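Local coordinates for methylated RNA-binding protein 1 (Saccharomyces cerevisiae S288c, PDB 4RCM) that recognises N6-methyladenosine in RNA through its YTH domain and, by binding the 3'-UTR of PHO4 mRNA, lowers that transcript's stability in phosphate metabolism, at residues A[19-24]-A[133-138]; A[82-87]-A[101-106]. All coordinates share one frame; numbering follows the deposited sequence. Where two conformers were deposited one is given.

Interaction 1 of 2, residues A[19-24]-A[133-138]; sequences FVIKSS and SRDTQE. With nucleotides of chain C.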
ATOM      1  N   PHE A  19      -5.995   0.226  -2.692  1.00  9.87           N
ATOM      2  CA  PHE A  19      -5.460  -0.865  -3.507  1.00 11.11           C
ATOM      3  C   PHE A  19      -4.411  -1.612  -2.754  1.00 11.18           C
ATOM      4  O   PHE A  19      -3.693  -1.026  -1.933  1.00 12.78           O
ATOM      5  CB  PHE A  19      -4.796  -0.336  -4.761  1.00 10.49           C
ATOM      6  CG  PHE A  19      -5.700   0.471  -5.614  1.00 10.06           C
ATOM      7  CD1 PHE A  19      -5.821   1.832  -5.401  1.00 11.02           C
ATOM      8  CD2 PHE A  19      -6.432  -0.123  -6.622  1.00 10.51           C
ATOM      9  CE1 PHE A  19      -6.669   2.604  -6.164  1.00 10.79           C
ATOM     10  CE2 PHE A  19      -7.261   0.638  -7.411  1.00 11.99           C
ATOM     11  CZ  PHE A  19      -7.382   1.999  -7.189  1.00 11.50           C
ATOM     12  N   VAL A  20      -4.287  -2.900  -3.053  1.00 12.95           N
ATOM     13  CA  VAL A  20      -3.191  -3.704  -2.520  1.00 12.43           C
ATOM     14  C   VAL A  20      -1.973  -3.526  -3.428  1.00 13.26           C
ATOM     15  O   VAL A  20      -2.130  -3.418  -4.638  1.00 14.25           O
ATOM     16  CB  VAL A  20      -3.551  -5.204  -2.402  1.00 12.64           C
ATOM     17  CG1 VAL A  20      -2.320  -6.078  -2.235  1.00 13.59           C
ATOM     18  CG2 VAL A  20      -4.476  -5.407  -1.227  1.00 12.09           C
ATOM     19  N   ILE A  21      -0.778  -3.537  -2.822  1.00 12.18           N
ATOM     20  CA  ILE A  21       0.523  -3.549  -3.580  1.00 12.95           C
ATOM     21  C   ILE A  21       1.204  -4.846  -3.171  1.00 12.50           C
ATOM     22  O   ILE A  21       1.338  -5.118  -1.964  1.00 11.06           O
ATOM     23  CB  ILE A  21       1.452  -2.341  -3.271  1.00 11.43           C
ATOM     24  CG1 ILE A  21       0.809  -1.023  -3.682  1.00 11.19           C
ATOM     25  CG2 ILE A  21       2.808  -2.468  -3.989  1.00 11.41           C
ATOM     26  CD1 ILE A  21       0.586  -0.825  -5.170  1.00 11.35           C
ATOM     27  N   LYS A  22       1.594  -5.671  -4.161  1.00 12.53           N
ATOM     28  CA  LYS A  22       2.350  -6.916  -3.837  1.00 14.73           C
ATOM     29  C   LYS A  22       3.747  -6.696  -4.367  1.00 13.91           C
ATOM     30  O   LYS A  22       3.948  -6.413  -5.584  1.00 11.79           O
ATOM     31  CB  LYS A  22       1.748  -8.171  -4.494  1.00 17.15           C
ATOM     32  CG  LYS A  22       0.315  -8.487  -4.133  1.00 18.77           C
ATOM     33  CD  LYS A  22       0.126  -8.748  -2.638  1.00 24.10           C
ATOM     34  CE  LYS A  22       0.855  -9.993  -2.128  1.00 26.23           C
ATOM     35  NZ  LYS A  22       0.462 -10.344  -0.726  1.00 31.02           N
ATOM     36  N   SER A  23       4.686  -6.705  -3.458  1.00 10.78           N
ATOM     37  CA  SER A  23       6.095  -6.544  -3.807  1.00 13.45           C
ATOM     38  C   SER A  23       6.789  -7.897  -3.812  1.00 13.46           C
ATOM     39  O   SER A  23       6.537  -8.737  -2.913  1.00 15.89           O
ATOM     40  CB  SER A  23       6.781  -5.636  -2.773  1.00 11.58           C
ATOM     41  OG  SER A  23       8.178  -5.665  -2.951  1.00 12.73           O
ATOM     42  N   SER A  24       7.684  -8.083  -4.776  1.00 15.17           N
ATOM     43  CA  SER A  24       8.582  -9.258  -4.825  1.00 15.33           C
ATOM     44  C   SER A  24       9.623  -9.362  -3.680  1.00 14.76           C
ATOM     45  O   SER A  24      10.151 -10.463  -3.463  1.00 12.40           O
ATOM     46  CB  SER A  24       9.285  -9.313  -6.201  1.00 16.90           C
ATOM     47  OG  SER A  24       8.342  -9.666  -7.224  1.00 19.71           O
ATOM     48  N   SER A 133      -5.144 -11.240  -2.726  1.00 16.97           N
ATOM     49  CA  SER A 133      -5.174 -10.196  -3.724  1.00 16.74           C
ATOM     50  C   SER A 133      -3.889 -10.202  -4.522  1.00 17.02           C
ATOM     51  O   SER A 133      -2.805 -10.427  -3.988  1.00 18.85           O
ATOM     52  CB  SER A 133      -5.362  -8.809  -3.071  1.00 19.41           C
ATOM     53  OG  SER A 133      -6.451  -8.827  -2.179  1.00 15.81           O
ATOM     54  N   ARG A 134      -4.018  -9.952  -5.797  1.00 16.78           N
ATOM     55  CA  ARG A 134      -2.882  -9.687  -6.619  1.00 20.32           C
ATOM     56  C   ARG A 134      -2.589  -8.173  -6.644  1.00 17.95           C
ATOM     57  O   ARG A 134      -3.274  -7.372  -5.996  1.00 15.37           O
ATOM     58  CB  ARG A 134      -3.134 -10.185  -8.057  1.00 24.46           C
ATOM     59  CG  ARG A 134      -3.319 -11.698  -8.233  1.00 28.45           C
ATOM     60  CD  ARG A 134      -3.805 -11.995  -9.653  1.00 31.77           C
ATOM     61  NE  ARG A 134      -5.137 -11.418  -9.912  0.50 32.00           N
ATOM     62  CZ  ARG A 134      -6.296 -12.074  -9.802  0.50 33.25           C
ATOM     63  NH1 ARG A 134      -6.339 -13.358  -9.441  0.50 34.01           N
ATOM     64  NH2 ARG A 134      -7.429 -11.440 -10.054  0.50 31.37           N
ATOM     65  N   ASP A 135      -1.602  -7.798  -7.453  1.00 15.99           N
ATOM     66  CA  ASP A 135      -1.050  -6.461  -7.446  1.00 15.22           C
ATOM     67  C   ASP A 135      -2.020  -5.479  -8.046  1.00 13.64           C
ATOM     68  O   ASP A 135      -2.553  -5.687  -9.154  1.00 14.82           O
ATOM     69  CB  ASP A 135       0.311  -6.448  -8.193  1.00 13.06           C
ATOM     70  CG  ASP A 135       1.049  -5.140  -8.044  1.00 12.67           C
ATOM     71  OD1 ASP A 135       1.231  -4.678  -6.876  1.00 12.15           O
ATOM     72  OD2 ASP A 135       1.487  -4.559  -9.073  1.00 11.77           O
ATOM     73  N   THR A 136      -2.240  -4.408  -7.305  1.00 12.55           N
ATOM     74  CA  THR A 136      -3.235  -3.348  -7.574  1.00 12.15           C
ATOM     75  C   THR A 136      -4.704  -3.723  -7.541  1.00 12.70           C
ATOM     76  O   THR A 136      -5.554  -2.994  -8.062  1.00 12.41           O
ATOM     77  CB  THR A 136      -2.893  -2.516  -8.844  1.00 12.37           C
ATOM     78  OG1 THR A 136      -3.261  -3.202 -10.047  1.00 13.98           O
ATOM     79  CG2 THR A 136      -1.405  -2.211  -8.835  1.00 11.70           C
ATOM     80  N   GLN A 137      -5.022  -4.814  -6.842  1.00 12.42           N
ATOM     81  CA  GLN A 137      -6.389  -5.194  -6.596  1.00 13.46           C
ATOM     82  C   GLN A 137      -7.064  -4.076  -5.809  1.00 12.63           C
ATOM     83  O   GLN A 137      -6.558  -3.696  -4.728  1.00 10.67           O
ATOM     84  CB  GLN A 137      -6.404  -6.491  -5.746  1.00 14.34           C
ATOM     85  CG  GLN A 137      -7.731  -6.840  -5.126  1.00 18.58           C
ATOM     86  CD  GLN A 137      -8.818  -7.082  -6.155  1.00 20.52           C
ATOM     87  OE1 GLN A 137      -9.892  -6.454  -6.105  1.00 23.83           O
ATOM     88  NE2 GLN A 137      -8.559  -7.997  -7.079  1.00 19.10           N
ATOM     89  N   GLU A 138      -8.180  -3.565  -6.321  1.00 13.43           N
ATOM     90  CA  GLU A 138      -8.940  -2.524  -5.570  1.00 15.43           C
ATOM     91  C   GLU A 138      -9.742  -3.074  -4.416  1.00 14.50           C
ATOM     92  O   GLU A 138     -10.389  -4.131  -4.523  1.00 14.76           O
ATOM     93  CB  GLU A 138      -9.868  -1.709  -6.442  1.00 16.76           C
ATOM     94  CG  GLU A 138     -10.582  -0.604  -5.657  1.00 16.59           C
ATOM     95  CD  GLU A 138     -11.083   0.541  -6.499  1.00 19.65           C
ATOM     96  OE1 GLU A 138     -11.029   0.476  -7.731  1.00 20.14           O
ATOM     97  OE2 GLU A 138     -11.517   1.545  -5.913  1.00 23.09           O
TER
ATOM     98  C2  6MZ C   3       8.819  -5.692  -6.790  1.00 20.95           C
ATOM     99  C4  6MZ C   3       6.699  -5.803  -7.826  1.00 25.84           C
ATOM    100  C5  6MZ C   3       6.743  -4.358  -8.098  1.00 26.50           C
ATOM    101  N9  6MZ C   3       5.516  -6.230  -8.309  1.00 24.76           N
ATOM    102  N3  6MZ C   3       7.758  -6.408  -7.174  1.00 22.26           N
ATOM    103  N1  6MZ C   3       8.931  -4.364  -7.015  1.00 24.38           N
ATOM    104  C6  6MZ C   3       7.973  -3.643  -7.641  1.00 26.53           C
ATOM    105  N6  6MZ C   3       8.109  -2.322  -7.895  1.00 26.21           N
ATOM    106  C9  6MZ C   3       9.345  -1.605  -7.675  1.00 24.18           C
ATOM    107  N7  6MZ C   3       5.594  -4.022  -8.751  1.00 23.25           N
ATOM    108  C8  6MZ C   3       4.869  -5.180  -8.874  1.00 24.36           C
ATOM    109  O5' 6MZ C   3       3.360  -9.329 -12.397  1.00 50.01           O
ATOM    110  C5' 6MZ C   3       4.295  -8.489 -11.677  1.00 45.66           C
ATOM    111  C4' 6MZ C   3       4.407  -8.920 -10.208  1.00 39.62           C
ATOM    112  O4' 6MZ C   3       5.503  -8.236  -9.564  1.00 31.38           O
ATOM    113  C1' 6MZ C   3       5.114  -7.697  -8.274  1.00 29.82           C
ATOM    114  C2' 6MZ C   3       3.647  -8.133  -8.101  1.00 29.31           C
ATOM    115  O2' 6MZ C   3       3.528  -9.346  -7.310  1.00 26.21           O
ATOM    116  C3' 6MZ C   3       3.129  -8.650  -9.396  1.00 32.99           C
ATOM    117  O3' 6MZ C   3       2.353  -9.826  -9.037  1.00 25.83           O
TER
HETATM  118  O   HOH W   1      -1.975 -11.865  -2.130  1.00 27.72           O

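Interaction 2 of 2, residues A[82-87]-A[101-106]; sequences DLKMDL and AFKVRW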
ATOM      1  N   ASP A  82       0.951  11.716  -9.478  1.00 12.91           N
ATOM      2  CA  ASP A  82       0.787  10.861 -10.631  1.00 14.69           C
ATOM      3  C   ASP A  82       2.176  10.398 -11.138  1.00 14.71           C
ATOM      4  O   ASP A  82       3.223  10.686 -10.514  1.00 13.79           O
ATOM      5  CB  ASP A  82      -0.019  11.617 -11.716  1.00 14.86           C
ATOM      6  CG  ASP A  82      -0.917  10.692 -12.597  1.00 16.81           C
ATOM      7  OD1 ASP A  82      -0.692   9.459 -12.736  1.00 17.02           O
ATOM      8  OD2 ASP A  82      -1.860  11.237 -13.178  1.00 17.93           O
ATOM      9  N   LEU A  83       2.171   9.683 -12.268  1.00 14.61           N
ATOM     10  CA  LEU A  83       3.342   9.009 -12.810  1.00 15.64           C
ATOM     11  C   LEU A  83       4.273  10.093 -13.275  1.00 19.17           C
ATOM     12  O   LEU A  83       3.808  11.062 -13.889  1.00 21.03           O
ATOM     13  CB  LEU A  83       2.954   8.164 -14.027  1.00 16.13           C
ATOM     14  CG  LEU A  83       1.946   7.088 -13.734  1.00 16.99           C
ATOM     15  CD1 LEU A  83       1.558   6.350 -15.009  1.00 17.67           C
ATOM     16  CD2 LEU A  83       2.554   6.163 -12.690  1.00 16.39           C
ATOM     17  N   LYS A  84       5.563   9.948 -12.981  1.00 22.56           N
ATOM     18  CA  LYS A  84       6.562  10.965 -13.346  1.00 23.89           C
ATOM     19  C   LYS A  84       7.596  10.421 -14.308  1.00 24.16           C
ATOM     20  O   LYS A  84       7.982   9.272 -14.228  1.00 26.19           O
ATOM     21  CB  LYS A  84       7.263  11.491 -12.084  1.00 25.55           C
ATOM     22  CG  LYS A  84       6.352  12.263 -11.157  1.00 28.35           C
ATOM     23  CD  LYS A  84       5.614  13.363 -11.895  1.00 29.34           C
ATOM     24  CE  LYS A  84       4.688  14.121 -10.961  1.00 35.68           C
ATOM     25  NZ  LYS A  84       5.463  14.815  -9.908  1.00 42.30           N
ATOM     26  N   MET A  85       8.064  11.270 -15.213  1.00 27.02           N
ATOM     27  CA  MET A  85       9.079  10.833 -16.149  1.00 29.38           C
ATOM     28  C   MET A  85      10.452  10.818 -15.482  1.00 30.17           C
ATOM     29  O   MET A  85      11.304  10.018 -15.883  1.00 28.89           O
ATOM     30  CB  MET A  85       9.093  11.748 -17.376  1.00 32.31           C
ATOM     31  N   ASP A  86      10.668  11.667 -14.454  1.00 26.90           N
ATOM     32  CA  ASP A  86      12.038  12.012 -14.002  1.00 24.14           C
ATOM     33  C   ASP A  86      12.438  11.615 -12.564  1.00 25.63           C
ATOM     34  O   ASP A  86      13.382  12.184 -12.010  1.00 25.85           O
ATOM     35  CB  ASP A  86      12.291  13.522 -14.242  1.00 27.25           C
ATOM     36  CG  ASP A  86      11.292  14.449 -13.472  1.00 28.23           C
ATOM     37  OD1 ASP A  86      10.373  13.945 -12.771  1.00 24.65           O
ATOM     38  OD2 ASP A  86      11.421  15.694 -13.585  1.00 33.10           O
ATOM     39  N   LEU A  87      11.740  10.643 -11.964  1.00 24.48           N
ATOM     40  CA  LEU A  87      12.154  10.080 -10.651  1.00 23.81           C
ATOM     41  C   LEU A  87      13.194   8.967 -10.827  1.00 22.39           C
ATOM     42  O   LEU A  87      13.249   8.359 -11.868  1.00 30.65           O
ATOM     43  CB  LEU A  87      10.938   9.542  -9.862  1.00 21.69           C
ATOM     44  CG  LEU A  87       9.900  10.564  -9.353  1.00 21.32           C
ATOM     45  CD1 LEU A  87       8.588   9.899  -8.992  1.00 22.03           C
ATOM     46  CD2 LEU A  87      10.423  11.362  -8.156  1.00 20.47           C
ATOM     47  N   ALA A 101       7.985   5.938 -12.035  1.00 17.32           N
ATOM     48  CA  ALA A 101       7.589   5.937 -10.619  1.00 15.73           C
ATOM     49  C   ALA A 101       6.526   7.020 -10.308  1.00 14.23           C
ATOM     50  O   ALA A 101       6.309   7.952 -11.064  1.00 11.49           O
ATOM     51  CB  ALA A 101       8.816   6.084  -9.742  1.00 15.16           C
ATOM     52  N   PHE A 102       5.866   6.881  -9.165  1.00 11.17           N
ATOM     53  CA  PHE A 102       5.061   7.950  -8.643  1.00 10.68           C
ATOM     54  C   PHE A 102       5.424   8.152  -7.164  1.00 10.84           C
ATOM     55  O   PHE A 102       5.966   7.235  -6.545  1.00 11.41           O
ATOM     56  CB  PHE A 102       3.556   7.690  -8.860  1.00 10.56           C
ATOM     57  CG  PHE A 102       3.064   6.414  -8.258  1.00 12.43           C
ATOM     58  CD1 PHE A 102       2.748   6.349  -6.915  1.00 12.53           C
ATOM     59  CD2 PHE A 102       2.948   5.282  -9.027  1.00 12.37           C
ATOM     60  CE1 PHE A 102       2.314   5.156  -6.338  1.00 13.05           C
ATOM     61  CE2 PHE A 102       2.501   4.086  -8.483  1.00 14.46           C
ATOM     62  CZ  PHE A 102       2.200   4.013  -7.126  1.00 13.90           C
ATOM     63  N   LYS A 103       5.101   9.315  -6.588  1.00 11.62           N
ATOM     64  CA  LYS A 103       5.488   9.578  -5.170  1.00 11.54           C
ATOM     65  C   LYS A 103       4.518   8.943  -4.198  1.00 10.76           C
ATOM     66  O   LYS A 103       3.286   8.891  -4.444  1.00  9.60           O
ATOM     67  CB  LYS A 103       5.580  11.052  -4.907  1.00 13.58           C
ATOM     68  CG  LYS A 103       6.635  11.758  -5.749  1.00 14.41           C
ATOM     69  CD  LYS A 103       6.460  13.271  -5.721  1.00 17.12           C
ATOM     70  CE  LYS A 103       7.486  13.958  -6.603  1.00 19.41           C
ATOM     71  NZ  LYS A 103       7.655  15.391  -6.238  1.00 21.83           N
ATOM     72  N   VAL A 104       5.076   8.479  -3.064  1.00 10.12           N
ATOM     73  CA  VAL A 104       4.286   7.921  -1.989  1.00 11.41           C
ATOM     74  C   VAL A 104       4.780   8.471  -0.669  1.00  9.53           C
ATOM     75  O   VAL A 104       5.945   8.828  -0.554  1.00  8.03           O
ATOM     76  CB  VAL A 104       4.296   6.351  -1.932  1.00 12.30           C
ATOM     77  CG1 VAL A 104       3.801   5.811  -3.274  1.00 12.86           C
ATOM     78  CG2 VAL A 104       5.675   5.805  -1.581  1.00 13.10           C
ATOM     79  N   ARG A 105       3.895   8.532   0.307  1.00 11.55           N
ATOM     80  CA  ARG A 105       4.289   8.826   1.680  1.00 12.69           C
ATOM     81  C   ARG A 105       3.779   7.727   2.631  1.00 12.83           C
ATOM     82  O   ARG A 105       2.588   7.460   2.728  1.00 14.00           O
ATOM     83  CB  ARG A 105       3.779  10.199   2.099  1.00 15.58           C
ATOM     84  CG  ARG A 105       4.238  11.373   1.201  1.00 17.84           C
ATOM     85  CD  ARG A 105       5.687  11.903   1.501  1.00 20.98           C
ATOM     86  NE  ARG A 105       6.202  12.969   0.571  1.00 22.25           N
ATOM     87  CZ  ARG A 105       6.869  12.764  -0.590  1.00 25.49           C
ATOM     88  NH1 ARG A 105       7.116  11.522  -1.092  1.00 22.90           N
ATOM     89  NH2 ARG A 105       7.298  13.822  -1.284  1.00 28.51           N
ATOM     90  N   TRP A 106       4.686   7.096   3.315  1.00 10.88           N
ATOM     91  CA  TRP A 106       4.362   5.952   4.153  1.00 12.53           C
ATOM     92  C   TRP A 106       3.714   6.537   5.389  1.00 13.27           C
ATOM     93  O   TRP A 106       4.377   7.252   6.140  1.00 20.77           O
ATOM     94  CB  TRP A 106       5.636   5.162   4.444  1.00 11.15           C
ATOM     95  CG  TRP A 106       5.981   4.229   3.317  1.00 11.07           C
ATOM     96  CD1 TRP A 106       6.482   4.565   2.082  1.00 10.39           C
ATOM     97  CD2 TRP A 106       5.694   2.833   3.257  1.00  9.54           C
ATOM     98  NE1 TRP A 106       6.597   3.448   1.308  1.00  9.63           N
ATOM     99  CE2 TRP A 106       6.121   2.368   2.010  1.00  9.71           C
ATOM    100  CE3 TRP A 106       5.145   1.927   4.152  1.00  9.97           C
ATOM    101  CZ2 TRP A 106       6.018   1.032   1.632  1.00  9.34           C
ATOM    102  CZ3 TRP A 106       5.052   0.598   3.768  1.00  9.87           C
ATOM    103  CH2 TRP A 106       5.479   0.168   2.519  1.00  9.36           C
TER
HETATM  104  O   HOH W   2       9.949   7.896 -12.878  1.00 20.06           O

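Interaction 1 of 2, residues A[19-24]-A[133-138]
Asp135 reaches the backbone of strand 17-23 with one carboxylate oxygen: Lys22 N gives a nearly straight hydrogen bond to OD1 (2.9 Å, 167°), arriving on the anti side of the carboxylate. With CG anti to the backbone N (chi1 -171°), the carboxylate swings over to the strand, and its other oxygen, OD2, comes to lie 3.4 Å from C8 of the methylated adenosine of chain C. A type II turn from Arg134 to Gln137 brings the loop alongside, and Val20 is gripped at both ends, its N donating to Gln137 O (2.9 Å) and its O accepting a more bent bond from Thr136 N. Packing is close at Phe19, whose ring edge meets Thr136 O (CD2 to O 3.3 Å) while Glu138 CB lies 3.6 Å from CE2; Leu48 and Ala51 of helix 42-53 also touch this ring. The other flank is looser: Lys22, bent at chi2 and chi3, runs past Ser133 O, and a water bridges that oxygen to NZ, weakly on the lysine side, while Ser66 also bonds NZ. Arg134 is exposed and adds little. An alanine in place of Asp135 would probably leave Lys22 N without its acceptor and open a gap beside C8 of the adenine. Backbone pairing thus fixes the turn, while a single carboxylate ties strand to loop beside the modified base held by the YTH domain.

Interaction 2 of 2, residues A[82-87]-A[101-106]
Leu87 lays its CD1 methyl over the first residue of the facing segment, 3.6 Å from Ala101 O and 3.9 Å from Ala101 CB. Its CG stands anti to the carbonyl carbon (chi1 -67°), which carries the branch back across the loop toward the start of strand 102-112; Ile37 of the neighbouring strand 37-38 touches both Leu87 and Ala101. At the other end of the loop segment, Leu83 sends CD2 to the edge of the Phe102 ring, near the ring plane and 3.8 Å from CD2 of that phenylalanine. The ring leads away from the loop into the interior, where Asn45 and Leu48 of helix 42-53 and Met79 of strand 72-79 meet it, while Phe102 CB sits against Asp82 O. Here the long connection between the antiparallel strands 72-79 and 102-112 of the YTH domain's mixed sheet folds back on the second of them. Lys84 N donates to Ala101 O (2.9 Å), and a water completes the closure: it accepts from Ala101 N and donates to Lys84 O, with a weak third bond from Leu87 N. Asp82 OD1 has its main partner outside the two segments, Ser49 OG, and also takes a weak bond from Leu83 N. On the more exposed side Lys84 and Lys103 bring their ammonium groups to 4.3 Å, NZ to NZ, and two like charges so near would tend to repel.

Both contacts lay a loop against a strand of one sheet, one over a long sequence separation and one over a short one. Their centres are about 17 Å apart and their nearest atoms about 5 Å apart, without touching. Interaction 1 involves strand 17-23, near one side of the mixed sheet, whereas interaction 2 involves strand 102-112, near the other, with strands 61-67 and 72-79 between them. Along the chain, 82-87 and 101-106 both fall between 19-24 and 133-138, so the longer closure encloses the shorter. Helix 42-53 touches both, Leu48 meeting Phe19 and Phe102. Interaction 1 holds m6A-binding residues directly; interaction 2 closes the base of the connection carrying Trp92, which by similarity probably binds m6A.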